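Local structure of octopine dehydrogenase (Pecten maximus, 3C7D) at residues C6-G11 against V86-P91; V113-Q118 against T143-C148; R30-F35 against I78-A83. The protein catalyses the reductive condensation of L-arginine with pyruvate to D-octopine, using NADH as the reductant. All coordinates share one frame; numbering follows the deposited sequence.

Contact 1 (C6-G11 against V86-P91); sequences CVCGGG and VILTVP. With NAD (nicotinamide-adenine-dinucleotide), chain B.
Cys8 and Ile87 lie in neighbouring parallel strands and are tied through their backbones. Ile87 N donates to Cys6 O, and Ile87 O accepts from Cys8 N at 2.8 Å with an almost straight bond (177°). The ladder closes with Thr89 N to Cys8 O at 3.0 Å. On the face that carries Cys6, Cys8, Val86 and Leu88, Cys8 makes the main side-chain contacts. With SG anti to the carbonyl carbon (chi1 -65°), Cys8 leans toward the neighbouring strand, its SG 3.8 Å from Leu88 CD1 and 4.1 Å from Val86 CG1. Past the strands, one methyl of Val90 does the work: its CG1 sits 3.4 Å from Gly9 CA. A side chain at Gly9 would run into this methyl and Thr89 O. Val90 CG1 also meets the cofactor, 3.6 Å from NAD O4B. Pro91 continues that wall with its ring, whose CD is 3.6 Å from NAD O5B. With an alanine here CG and CD would be missing, which would probably open a gap beside the cofactor's pyrophosphate and let the chain after Val90 turn more freely. From the glycine loop after strand 3-8, Gly11 brings its N to 2.9 Å from NAD O3B. A side chain there would clash with NAD O5B. Further out, Tyr98 of helix 95-102 packs on Cys8, while Leu17 of helix 12-22 covers Val7 and Ile87 on the other face. Gly11 N-caps helix 12-22. Strand, glycine turn and helix are consistent with the GxGxxA dinucleotide-binding motif of a Rossmann fold, and Gly10 and Gly11 belong to the NADH site.

Contact 2 (V113-Q118 against T143-C148); sequences VGLPSQ and TLPWAC. With NAD (nicotinamide-adenine-dinucleotide), chain B; PYR (pyruvic acid), chain C.
Leu115 and Leu144 both carry CG anti to the backbone N (chi1 -175° and -164°), which turns Leu115 toward Pro145 and carries Leu144 CD1 to the other loop. Leu115 lays CD1 against the ring of Pro145, 3.7 Å from its CG. The two side chains cross obliquely. Leu144 splits its methyls between two jobs. Leu144 CD1 packs against the other loop, 3.5 Å from Leu115 O and 4.0 Å from Pro116 CD. Leu144 CD2 turns to the cofactor and lies 3.6 Å from NAD C7N, the carboxamide carbon. Leu144 is wedged between loop 113-118 and the nicotinamide. The Pro116 ring fills the next place: its CG rests on the backbone at Leu144 N (3.6 Å), while its CD touches the nicotinamide ribose. All these contacts across the segments are van der Waals packing.

The polar contacts go to the ligands. Thr143 OG1 donates to PYR O at 2.8 Å. Cys148 N grips NAD O7N at 2.8 Å (162°), and a weak bond returns from NAD N7N to Cys148 O. Gln118 also belongs to the pyruvate site, and His212, the active-site residue, binds the same pyruvate.

Strand 111-114 runs into one loop, and the other leads into strand 146-150. Phe141 of strand 137-141 and His188 of helix 180-188 pack on Leu115. Leu166 of strand 156-171 backs Thr143 and Pro145, and helix 12-22 lies against Trp146 and Cys148.

Contact 3 (R30-F35 against I78-A83); sequences RVLTLF and IAISGA. With NAD (nicotinamide-adenine-dinucleotide), chain B.
Arg30 makes the polar part of this contact by stretching along the end of helix 76-80. Its chain bends at chi3 (-67°), which brings the guanidinium against the turn that ends the helix, with Gly82 at its edge. Arg30 NH1 reaches Ser81 O at 2.8 Å, but the bond is weak because the N-H points well off the oxygen (126°). Ala79 O sits over one face of the guanidinium, 3.4 Å from Arg30 NE, and is not hydrogen-bonded to it. Arg30 NH2 lies beside Ala83, 3.3 Å from Ala83 CA. The positive group is thus set among main-chain carbonyls at the C-terminal end of a helix, which would be expected to suit its charge. The turn itself is a type II beta turn from Ile80 to Ala83, closed by Ala83 N to Ile80 O. Gly82 takes the positive-phi position in it.

The apolar part centres on Ala79. Ala79 CB touches Leu32 CB at 3.8 Å and also approaches the CB of Arg30. Leu32 swings CG anti to its backbone N (chi1 177°), and its CD2 meets Ile80 CG1 at 4.1 Å. The two side chains cross at about a right angle. Cys6 of strand 3-8 packs on Leu32, Ala79 and Ile80, and Tyr98 of helix 95-102 also packs on Leu32.

Aromatic contact belongs to the cofactor. Phe35 turns one ring face to the adenine, with CG 3.6 Å from NAD C4A, the overlap being offset. Thr33 OG1 is hydrogen-bonded to Glu38, whose carboxylate also binds NAD.

The loop after strand 27-32 reaches the adenosine half of the cofactor. The connection through helix 76-80 carries the chain from strand 71-73 over strands 27-32 and 3-8 to strand 85-88, the beta-alpha-beta crossover of a Rossmann fold.

The three contacts share one sheet, in which the parallel strands 71-73, 27-32, 3-8, 85-88 and 111-114 follow in that order. Contact 1 lies in the middle, its centre about 9 Å from that of contact 2 and about 10 Å from that of contact 3, touching both. Contacts 2 and 3 have centres about 18 Å apart and do not meet. Along the chain, both segments of contact 3 fall between those of contact 1, and contact 2 comes later. All three touch NAD: contact 3 at the adenine, contact 1 at the adenosine ribose and pyrophosphate, contact 2 at the nicotinamide. Loops at the strands' C-terminal ends thus hold the cofactor lengthwise, its nicotinamide beside pyruvate.

Contact 1 (C6-G11 against V86-P91)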
loop_
_atom_site.group_PDB
_atom_site.type_symbol
_atom_site.label_atom_id
_atom_site.label_comp_id
_atom_site.label_asym_id
_atom_site.label_seq_id
_atom_site.Cartn_x
_atom_site.Cartn_y
_atom_site.Cartn_z
ATOM N N CYS A 6 -14.688 -9.030 -6.186
ATOM C CA CYS A 6 -13.590 -9.342 -7.092
ATOM C C CYS A 6 -12.236 -9.095 -6.435
ATOM O O CYS A 6 -11.951 -7.989 -5.971
ATOM C CB CYS A 6 -13.692 -8.556 -8.399
ATOM S SG CYS A 6 -12.332 -8.921 -9.536
ATOM N N VAL A 7 -11.413 -10.138 -6.405
ATOM C CA VAL A 7 -10.061 -10.041 -5.868
ATOM C C VAL A 7 -9.066 -9.976 -7.017
ATOM O O VAL A 7 -8.999 -10.890 -7.844
ATOM C CB VAL A 7 -9.719 -11.222 -4.929
ATOM C CG1 VAL A 7 -8.281 -11.113 -4.423
ATOM C CG2 VAL A 7 -10.702 -11.279 -3.757
ATOM N N CYS A 8 -8.311 -8.879 -7.057
ATOM C CA CYS A 8 -7.292 -8.651 -8.075
ATOM C C CYS A 8 -5.901 -9.006 -7.564
ATOM O O CYS A 8 -5.469 -8.524 -6.512
ATOM C CB CYS A 8 -7.321 -7.198 -8.543
ATOM S SG CYS A 8 -8.841 -6.739 -9.390
ATOM N N GLY A 9 -5.205 -9.849 -8.323
ATOM C CA GLY A 9 -3.868 -10.300 -7.958
ATOM C C GLY A 9 -3.777 -11.808 -7.850
ATOM O O GLY A 9 -4.792 -12.507 -7.921
ATOM N N GLY A 10 -2.555 -12.306 -7.675
ATOM C CA GLY A 10 -2.302 -13.744 -7.578
ATOM C C GLY A 10 -1.201 -14.114 -6.603
ATOM O O GLY A 10 -0.808 -15.279 -6.521
ATOM N N GLY A 11 -0.701 -13.120 -5.868
ATOM C CA GLY A 11 0.357 -13.325 -4.877
ATOM C C GLY A 11 -0.153 -13.835 -3.540
ATOM O O GLY A 11 -1.226 -14.448 -3.469
ATOM N N VAL A 86 -14.407 -4.394 -5.379
ATOM C CA VAL A 86 -13.218 -4.709 -6.168
ATOM C C VAL A 86 -11.977 -4.422 -5.327
ATOM O O VAL A 86 -11.644 -3.262 -5.063
ATOM C CB VAL A 86 -13.171 -3.917 -7.506
ATOM C CG1 VAL A 86 -11.966 -4.334 -8.336
ATOM C CG2 VAL A 86 -14.455 -4.120 -8.306
ATOM N N ILE A 87 -11.306 -5.489 -4.901
ATOM C CA ILE A 87 -10.177 -5.377 -3.982
ATOM C C ILE A 87 -8.857 -5.719 -4.674
ATOM O O ILE A 87 -8.667 -6.840 -5.161
ATOM C CB ILE A 87 -10.364 -6.261 -2.716
ATOM C CG1 ILE A 87 -11.749 -6.045 -2.098
ATOM C CG2 ILE A 87 -9.277 -5.960 -1.690
ATOM C CD1 ILE A 87 -12.130 -7.065 -1.037
ATOM N N LEU A 88 -7.954 -4.743 -4.709
ATOM C CA LEU A 88 -6.631 -4.924 -5.295
ATOM C C LEU A 88 -5.621 -5.325 -4.230
ATOM O O LEU A 88 -5.285 -4.527 -3.348
ATOM C CB LEU A 88 -6.169 -3.648 -6.011
ATOM C CG LEU A 88 -6.600 -3.417 -7.463
ATOM C CD1 LEU A 88 -8.110 -3.476 -7.629
ATOM C CD2 LEU A 88 -6.069 -2.084 -7.963
ATOM N N THR A 89 -5.150 -6.569 -4.316
ATOM C CA THR A 89 -4.087 -7.064 -3.443
ATOM C C THR A 89 -2.877 -7.501 -4.275
ATOM O O THR A 89 -2.692 -8.688 -4.570
ATOM C CB THR A 89 -4.582 -8.200 -2.525
ATOM O OG1 THR A 89 -5.758 -7.771 -1.829
ATOM C CG2 THR A 89 -3.517 -8.567 -1.512
ATOM N N VAL A 90 -2.077 -6.509 -4.660
ATOM C CA VAL A 90 -0.848 -6.693 -5.431
ATOM C C VAL A 90 0.104 -5.541 -5.126
ATOM O O VAL A 90 -0.335 -4.505 -4.625
ATOM C CB VAL A 90 -1.098 -6.708 -6.966
ATOM C CG1 VAL A 90 -1.329 -8.118 -7.463
ATOM C CG2 VAL A 90 -2.237 -5.763 -7.367
ATOM N N PRO A 91 1.414 -5.725 -5.397
ATOM C CA PRO A 91 2.344 -4.594 -5.353
ATOM C C PRO A 91 1.861 -3.462 -6.256
ATOM O O PRO A 91 1.371 -3.718 -7.362
ATOM C CB PRO A 91 3.649 -5.190 -5.888
ATOM C CG PRO A 91 3.559 -6.637 -5.557
ATOM C CD PRO A 91 2.106 -6.990 -5.715
HETATM P PA NAD B . 3.222 -10.669 -4.046
HETATM O O1A NAD B . 4.624 -10.313 -4.361
HETATM O O2A NAD B . 3.132 -12.015 -3.442
HETATM O O5B NAD B . 2.331 -10.613 -5.386
HETATM C C5B NAD B . 2.843 -10.974 -6.647
HETATM C C4B NAD B . 1.721 -10.783 -7.656
HETATM O O4B NAD B . 1.854 -9.556 -8.348
HETATM C C3B NAD B . 1.696 -11.856 -8.726
HETATM O O3B NAD B . 0.939 -12.965 -8.311
HETATM C C2B NAD B . 1.052 -11.142 -9.893
HETATM O O2B NAD B . -0.351 -11.271 -9.834
HETATM C C1B NAD B . 1.431 -9.683 -9.693
HETATM N N9A NAD B . 2.531 -9.331 -10.615
HETATM C C8A NAD B . 3.873 -9.544 -10.400
HETATM N N7A NAD B . 4.563 -9.094 -11.471
HETATM C C5A NAD B . 3.687 -8.595 -12.370
HETATM C C6A NAD B . 3.863 -8.018 -13.624
HETATM N N6A NAD B . 5.011 -8.236 -14.263
HETATM N N1A NAD B . 2.758 -7.586 -14.342
HETATM C C2A NAD B . 1.486 -7.733 -13.819
HETATM N N3A NAD B . 1.325 -8.310 -12.568
HETATM C C4A NAD B . 2.403 -8.736 -11.851
HETATM O O3 NAD B . 2.589 -9.530 -3.084
HETATM P PN NAD B . 1.728 -9.855 -1.754
HETATM O O1N NAD B . 2.512 -10.727 -0.853
HETATM O O2N NAD B . 0.361 -10.276 -2.143
HETATM O O5D NAD B . 1.654 -8.416 -1.036
HETATM C C5D NAD B . 1.058 -7.293 -1.648
HETATM C C4D NAD B . 1.457 -6.032 -0.887
HETATM O O4D NAD B . 1.286 -6.221 0.506
HETATM C C3D NAD B . 2.915 -5.661 -1.118
HETATM O O3D NAD B . 2.979 -4.312 -1.517
HETATM C C2D NAD B . 3.602 -5.847 0.221
HETATM O O2D NAD B . 4.521 -4.810 0.483
HETATM C C1D NAD B . 2.448 -5.828 1.218
HETATM N N1N NAD B . 2.668 -6.708 2.388
HETATM C C2N NAD B . 2.964 -8.039 2.231
HETATM C C3N NAD B . 3.163 -8.862 3.342
HETATM C C7N NAD B . 2.950 -10.342 3.196
HETATM O O7N NAD B . 3.069 -11.152 4.341
HETATM N N7N NAD B . 2.647 -10.861 2.005
HETATM C C4N NAD B . 3.061 -8.309 4.621
HETATM C C5N NAD B . 2.754 -6.962 4.779
HETATM C C6N NAD B . 2.559 -6.170 3.647
#

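Contact 2 (V113-Q118 against T143-C148)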
loop_
_atom_site.group_PDB
_atom_site.type_symbol
_atom_site.label_atom_id
_atom_site.label_comp_id
_atom_site.label_asym_id
_atom_site.label_seq_id
_atom_site.Cartn_x
_atom_site.Cartn_y
_atom_site.Cartn_z
ATOM N N VAL A 113 -11.187 -1.120 -3.528
ATOM C CA VAL A 113 -10.345 -1.229 -2.342
ATOM C C VAL A 113 -8.891 -1.547 -2.698
ATOM O O VAL A 113 -8.611 -2.506 -3.414
ATOM C CB VAL A 113 -10.896 -2.306 -1.352
ATOM C CG1 VAL A 113 -10.010 -2.423 -0.120
ATOM C CG2 VAL A 113 -12.328 -1.987 -0.942
ATOM N N GLY A 114 -7.978 -0.718 -2.202
ATOM C CA GLY A 114 -6.554 -1.015 -2.255
ATOM C C GLY A 114 -6.157 -1.693 -0.961
ATOM O O GLY A 114 -6.184 -1.066 0.101
ATOM N N LEU A 115 -5.795 -2.970 -1.043
ATOM C CA LEU A 115 -5.468 -3.756 0.147
ATOM C C LEU A 115 -4.095 -4.449 0.077
ATOM O O LEU A 115 -4.030 -5.669 -0.081
ATOM C CB LEU A 115 -6.581 -4.782 0.421
ATOM C CG LEU A 115 -6.517 -5.642 1.692
ATOM C CD1 LEU A 115 -7.153 -4.932 2.867
ATOM C CD2 LEU A 115 -7.156 -7.003 1.465
ATOM N N PRO A 116 -2.991 -3.675 0.121
ATOM C CA PRO A 116 -2.827 -2.242 -0.145
ATOM C C PRO A 116 -2.828 -2.074 -1.671
ATOM O O PRO A 116 -2.702 -3.094 -2.366
ATOM C CB PRO A 116 -1.433 -1.936 0.434
ATOM C CG PRO A 116 -1.015 -3.161 1.187
ATOM C CD PRO A 116 -1.708 -4.285 0.509
ATOM N N SER A 117 -2.972 -0.876 -2.252
ATOM C CA SER A 117 -3.065 0.483 -1.674
ATOM C C SER A 117 -1.793 1.291 -1.923
ATOM O O SER A 117 -1.563 1.727 -3.053
ATOM C CB SER A 117 -3.499 0.549 -0.209
ATOM O OG SER A 117 -3.693 1.905 0.173
ATOM N N GLN A 118 -1.701 1.533 -0.957
ATOM C CA GLN A 118 -0.828 2.472 -0.263
ATOM C C GLN A 118 -0.475 3.658 -1.152
ATOM O O GLN A 118 -1.292 4.095 -1.774
ATOM C CB GLN A 118 0.447 1.770 0.209
ATOM C CG GLN A 118 0.219 0.728 1.291
ATOM C CD GLN A 118 1.499 0.037 1.716
ATOM O OE1 GLN A 118 1.476 -0.860 2.557
ATOM N NE2 GLN A 118 2.619 0.453 1.132
ATOM N N THR A 143 -1.915 -1.236 5.270
ATOM C CA THR A 143 -1.023 -2.346 4.919
ATOM C C THR A 143 -1.836 -3.611 4.615
ATOM O O THR A 143 -3.069 -3.568 4.589
ATOM C CB THR A 143 0.042 -2.611 6.030
ATOM O OG1 THR A 143 1.014 -3.552 5.559
ATOM C CG2 THR A 143 -0.595 -3.130 7.316
ATOM N N LEU A 144 -1.155 -4.728 4.371
ATOM C CA LEU A 144 -1.836 -6.015 4.255
ATOM C C LEU A 144 -2.308 -6.484 5.636
ATOM O O LEU A 144 -1.562 -6.379 6.615
ATOM C CB LEU A 144 -0.925 -7.069 3.610
ATOM C CG LEU A 144 -1.580 -8.347 3.062
ATOM C CD1 LEU A 144 -2.383 -8.049 1.804
ATOM C CD2 LEU A 144 -0.540 -9.411 2.775
ATOM N N PRO A 145 -3.556 -6.984 5.720
ATOM C CA PRO A 145 -4.101 -7.520 6.966
ATOM C C PRO A 145 -3.219 -8.572 7.644
ATOM O O PRO A 145 -3.158 -8.618 8.874
ATOM C CB PRO A 145 -5.419 -8.158 6.521
ATOM C CG PRO A 145 -5.817 -7.388 5.332
ATOM C CD PRO A 145 -4.546 -7.041 4.628
ATOM N N TRP A 146 -2.535 -9.397 6.852
ATOM C CA TRP A 146 -1.802 -10.536 7.399
ATOM C C TRP A 146 -0.341 -10.594 6.962
ATOM O O TRP A 146 0.016 -10.121 5.885
ATOM C CB TRP A 146 -2.473 -11.857 6.995
ATOM C CG TRP A 146 -3.951 -11.787 6.744
ATOM C CD1 TRP A 146 -4.952 -12.005 7.650
ATOM C CD2 TRP A 146 -4.593 -11.496 5.498
ATOM N NE1 TRP A 146 -6.179 -11.860 7.044
ATOM C CE2 TRP A 146 -5.988 -11.549 5.724
ATOM C CE3 TRP A 146 -4.125 -11.190 4.211
ATOM C CZ2 TRP A 146 -6.921 -11.310 4.708
ATOM C CZ3 TRP A 146 -5.054 -10.949 3.202
ATOM C CH2 TRP A 146 -6.437 -11.012 3.458
ATOM N N ALA A 147 0.495 -11.180 7.813
ATOM C CA ALA A 147 1.784 -11.692 7.378
ATOM C C ALA A 147 1.493 -13.084 6.818
ATOM O O ALA A 147 1.135 -13.999 7.564
ATOM C CB ALA A 147 2.761 -11.761 8.543
ATOM N N CYS A 148 1.614 -13.226 5.498
ATOM C CA CYS A 148 1.236 -14.464 4.814
ATOM C C CYS A 148 2.175 -14.864 3.672
ATOM O O CYS A 148 2.828 -14.018 3.059
ATOM C CB CYS A 148 -0.205 -14.369 4.299
ATOM S SG CYS A 148 -0.483 -13.086 3.056
HETATM P PA NAD B . 3.222 -10.669 -4.046
HETATM O O1A NAD B . 4.624 -10.313 -4.361
HETATM O O2A NAD B . 3.132 -12.015 -3.442
HETATM O O5B NAD B . 2.331 -10.613 -5.386
HETATM C C5B NAD B . 2.843 -10.974 -6.647
HETATM C C4B NAD B . 1.721 -10.783 -7.656
HETATM O O4B NAD B . 1.854 -9.556 -8.348
HETATM C C3B NAD B . 1.696 -11.856 -8.726
HETATM O O3B NAD B . 0.939 -12.965 -8.311
HETATM C C2B NAD B . 1.052 -11.142 -9.893
HETATM O O2B NAD B . -0.351 -11.271 -9.834
HETATM C C1B NAD B . 1.431 -9.683 -9.693
HETATM N N9A NAD B . 2.531 -9.331 -10.615
HETATM C C8A NAD B . 3.873 -9.544 -10.400
HETATM N N7A NAD B . 4.563 -9.094 -11.471
HETATM C C5A NAD B . 3.687 -8.595 -12.370
HETATM C C6A NAD B . 3.863 -8.018 -13.624
HETATM N N6A NAD B . 5.011 -8.236 -14.263
HETATM N N1A NAD B . 2.758 -7.586 -14.342
HETATM C C2A NAD B . 1.486 -7.733 -13.819
HETATM N N3A NAD B . 1.325 -8.310 -12.568
HETATM C C4A NAD B . 2.403 -8.736 -11.851
HETATM O O3 NAD B . 2.589 -9.530 -3.084
HETATM P PN NAD B . 1.728 -9.855 -1.754
HETATM O O1N NAD B . 2.512 -10.727 -0.853
HETATM O O2N NAD B . 0.361 -10.276 -2.143
HETATM O O5D NAD B . 1.654 -8.416 -1.036
HETATM C C5D NAD B . 1.058 -7.293 -1.648
HETATM C C4D NAD B . 1.457 -6.032 -0.887
HETATM O O4D NAD B . 1.286 -6.221 0.506
HETATM C C3D NAD B . 2.915 -5.661 -1.118
HETATM O O3D NAD B . 2.979 -4.312 -1.517
HETATM C C2D NAD B . 3.602 -5.847 0.221
HETATM O O2D NAD B . 4.521 -4.810 0.483
HETATM C C1D NAD B . 2.448 -5.828 1.218
HETATM N N1N NAD B . 2.668 -6.708 2.388
HETATM C C2N NAD B . 2.964 -8.039 2.231
HETATM C C3N NAD B . 3.163 -8.862 3.342
HETATM C C7N NAD B . 2.950 -10.342 3.196
HETATM O O7N NAD B . 3.069 -11.152 4.341
HETATM N N7N NAD B . 2.647 -10.861 2.005
HETATM C C4N NAD B . 3.061 -8.309 4.621
HETATM C C5N NAD B . 2.754 -6.962 4.779
HETATM C C6N NAD B . 2.559 -6.170 3.647
HETATM C C PYR C . 4.082 -1.853 5.010
HETATM O O PYR C . 2.816 -1.651 4.639
HETATM O OXT PYR C . 4.783 -2.785 4.290
HETATM C CA PYR C . 4.701 -1.137 6.109
HETATM O O3 PYR C . 6.048 -0.852 5.987
HETATM C CB PYR C . 3.906 -0.758 7.392
#

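Contact 3 (R30-F35 against I78-A83)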
loop_
_atom_site.group_PDB
_atom_site.type_symbol
_atom_site.label_atom_id
_atom_site.label_comp_id
_atom_site.label_asym_id
_atom_site.label_seq_id
_atom_site.Cartn_x
_atom_site.Cartn_y
_atom_site.Cartn_z
ATOM N N ARG A 30 -14.772 -13.588 -7.269
ATOM C CA ARG A 30 -14.138 -13.753 -8.568
ATOM C C ARG A 30 -12.708 -13.248 -8.491
ATOM O O ARG A 30 -12.454 -12.151 -7.996
ATOM C CB ARG A 30 -14.918 -13.003 -9.644
ATOM C CG ARG A 30 -16.215 -13.695 -10.027
ATOM C CD ARG A 30 -17.180 -12.751 -10.711
ATOM N NE ARG A 30 -17.656 -11.708 -9.804
ATOM C CZ ARG A 30 -18.700 -10.919 -10.043
ATOM N NH1 ARG A 30 -19.404 -11.041 -11.162
ATOM N NH2 ARG A 30 -19.042 -10.004 -9.154
ATOM N N VAL A 31 -11.769 -14.060 -8.960
ATOM C CA VAL A 31 -10.373 -13.655 -8.958
ATOM C C VAL A 31 -9.977 -13.163 -10.346
ATOM O O VAL A 31 -10.101 -13.888 -11.336
ATOM C CB VAL A 31 -9.427 -14.786 -8.474
ATOM C CG1 VAL A 31 -7.983 -14.299 -8.431
ATOM C CG2 VAL A 31 -9.853 -15.291 -7.100
ATOM N N LEU A 32 -9.524 -11.914 -10.402
ATOM C CA LEU A 32 -8.977 -11.342 -11.620
ATOM C C LEU A 32 -7.462 -11.201 -11.513
ATOM O O LEU A 32 -6.951 -10.579 -10.577
ATOM C CB LEU A 32 -9.614 -9.980 -11.924
ATOM C CG LEU A 32 -9.078 -9.212 -13.139
ATOM C CD1 LEU A 32 -9.389 -9.948 -14.431
ATOM C CD2 LEU A 32 -9.630 -7.798 -13.185
ATOM N N THR A 33 -6.750 -11.791 -12.469
ATOM C CA THR A 33 -5.309 -11.566 -12.597
ATOM C C THR A 33 -4.881 -11.435 -14.063
ATOM O O THR A 33 -5.209 -12.280 -14.897
ATOM C CB THR A 33 -4.446 -12.598 -11.804
ATOM O OG1 THR A 33 -3.059 -12.396 -12.099
ATOM C CG2 THR A 33 -4.828 -14.024 -12.139
ATOM N N LEU A 34 -4.158 -10.358 -14.354
ATOM C CA LEU A 34 -3.774 -10.009 -15.717
ATOM C C LEU A 34 -2.303 -10.313 -15.988
ATOM O O LEU A 34 -1.796 -10.048 -17.082
ATOM C CB LEU A 34 -4.057 -8.525 -15.985
ATOM C CG LEU A 34 -5.412 -7.951 -15.554
ATOM C CD1 LEU A 34 -5.310 -6.445 -15.381
ATOM C CD2 LEU A 34 -6.524 -8.321 -16.531
ATOM N N PHE A 35 -1.619 -10.866 -14.987
ATOM C CA PHE A 35 -0.216 -11.244 -15.130
ATOM C C PHE A 35 -0.094 -12.508 -15.979
ATOM O O PHE A 35 -0.271 -13.627 -15.483
ATOM C CB PHE A 35 0.453 -11.411 -13.760
ATOM C CG PHE A 35 1.927 -11.717 -13.831
ATOM C CD1 PHE A 35 2.741 -11.116 -14.791
ATOM C CD2 PHE A 35 2.508 -12.591 -12.918
ATOM C CE1 PHE A 35 4.104 -11.396 -14.853
ATOM C CE2 PHE A 35 3.873 -12.874 -12.969
ATOM C CZ PHE A 35 4.671 -12.275 -13.940
ATOM N N ILE A 78 -15.827 -10.784 -17.054
ATOM C CA ILE A 78 -16.414 -11.801 -16.183
ATOM C C ILE A 78 -16.244 -11.448 -14.702
ATOM O O ILE A 78 -17.208 -11.506 -13.937
ATOM C CB ILE A 78 -15.859 -13.223 -16.503
ATOM C CG1 ILE A 78 -16.462 -13.735 -17.818
ATOM C CG2 ILE A 78 -16.141 -14.209 -15.358
ATOM C CD1 ILE A 78 -15.857 -15.037 -18.343
ATOM N N ALA A 79 -15.031 -11.054 -14.318
ATOM C CA ALA A 79 -14.703 -10.783 -12.915
ATOM C C ALA A 79 -15.260 -9.463 -12.368
ATOM O O ALA A 79 -15.590 -9.376 -11.183
ATOM C CB ALA A 79 -13.194 -10.853 -12.701
ATOM N N ILE A 80 -15.366 -8.446 -13.222
ATOM C CA ILE A 80 -15.753 -7.098 -12.778
ATOM C C ILE A 80 -17.251 -6.768 -12.933
ATOM O O ILE A 80 -17.786 -5.959 -12.170
ATOM C CB ILE A 80 -14.864 -5.997 -13.445
ATOM C CG1 ILE A 80 -13.383 -6.180 -13.067
ATOM C CG2 ILE A 80 -15.342 -4.585 -13.092
ATOM C CD1 ILE A 80 -13.047 -5.930 -11.599
ATOM N N SER A 81 -17.923 -7.393 -13.900
ATOM C CA SER A 81 -19.351 -7.135 -14.134
ATOM C C SER A 81 -20.224 -7.597 -12.967
ATOM O O SER A 81 -20.237 -8.782 -12.612
ATOM C CB SER A 81 -19.832 -7.776 -15.442
ATOM O OG SER A 81 -19.197 -7.190 -16.565
ATOM N N GLY A 82 -20.948 -6.648 -12.376
ATOM C CA GLY A 82 -21.834 -6.928 -11.249
ATOM C C GLY A 82 -21.128 -6.978 -9.904
ATOM O O GLY A 82 -21.766 -7.213 -8.876
ATOM N N ALA A 83 -19.815 -6.751 -9.914
ATOM C CA ALA A 83 -19.003 -6.768 -8.698
ATOM C C ALA A 83 -19.322 -5.591 -7.784
ATOM O O ALA A 83 -19.205 -4.426 -8.182
ATOM C CB ALA A 83 -17.509 -6.800 -9.039
HETATM P PA NAD B . 3.222 -10.669 -4.046
HETATM O O1A NAD B . 4.624 -10.313 -4.361
HETATM O O2A NAD B . 3.132 -12.015 -3.442
HETATM O O5B NAD B . 2.331 -10.613 -5.386
HETATM C C5B NAD B . 2.843 -10.974 -6.647
HETATM C C4B NAD B . 1.721 -10.783 -7.656
HETATM O O4B NAD B . 1.854 -9.556 -8.348
HETATM C C3B NAD B . 1.696 -11.856 -8.726
HETATM O O3B NAD B . 0.939 -12.965 -8.311
HETATM C C2B NAD B . 1.052 -11.142 -9.893
HETATM O O2B NAD B . -0.351 -11.271 -9.834
HETATM C C1B NAD B . 1.431 -9.683 -9.693
HETATM N N9A NAD B . 2.531 -9.331 -10.615
HETATM C C8A NAD B . 3.873 -9.544 -10.400
HETATM N N7A NAD B . 4.563 -9.094 -11.471
HETATM C C5A NAD B . 3.687 -8.595 -12.370
HETATM C C6A NAD B . 3.863 -8.018 -13.624
HETATM N N6A NAD B . 5.011 -8.236 -14.263
HETATM N N1A NAD B . 2.758 -7.586 -14.342
HETATM C C2A NAD B . 1.486 -7.733 -13.819
HETATM N N3A NAD B . 1.325 -8.310 -12.568
HETATM C C4A NAD B . 2.403 -8.736 -11.851
HETATM O O3 NAD B . 2.589 -9.530 -3.084
HETATM P PN NAD B . 1.728 -9.855 -1.754
HETATM O O1N NAD B . 2.512 -10.727 -0.853
HETATM O O2N NAD B . 0.361 -10.276 -2.143
HETATM O O5D NAD B . 1.654 -8.416 -1.036
HETATM C C5D NAD B . 1.058 -7.293 -1.648
HETATM C C4D NAD B . 1.457 -6.032 -0.887
HETATM O O4D NAD B . 1.286 -6.221 0.506
HETATM C C3D NAD B . 2.915 -5.661 -1.118
HETATM O O3D NAD B . 2.979 -4.312 -1.517
HETATM C C2D NAD B . 3.602 -5.847 0.221
HETATM O O2D NAD B . 4.521 -4.810 0.483
HETATM C C1D NAD B . 2.448 -5.828 1.218
HETATM N N1N NAD B . 2.668 -6.708 2.388
HETATM C C2N NAD B . 2.964 -8.039 2.231
HETATM C C3N NAD B . 3.163 -8.862 3.342
HETATM C C7N NAD B . 2.950 -10.342 3.196
HETATM O O7N NAD B . 3.069 -11.152 4.341
HETATM N N7N NAD B . 2.647 -10.861 2.005
HETATM C C4N NAD B . 3.061 -8.309 4.621
HETATM C C5N NAD B . 2.754 -6.962 4.779
HETATM C C6N NAD B . 2.559 -6.170 3.647
#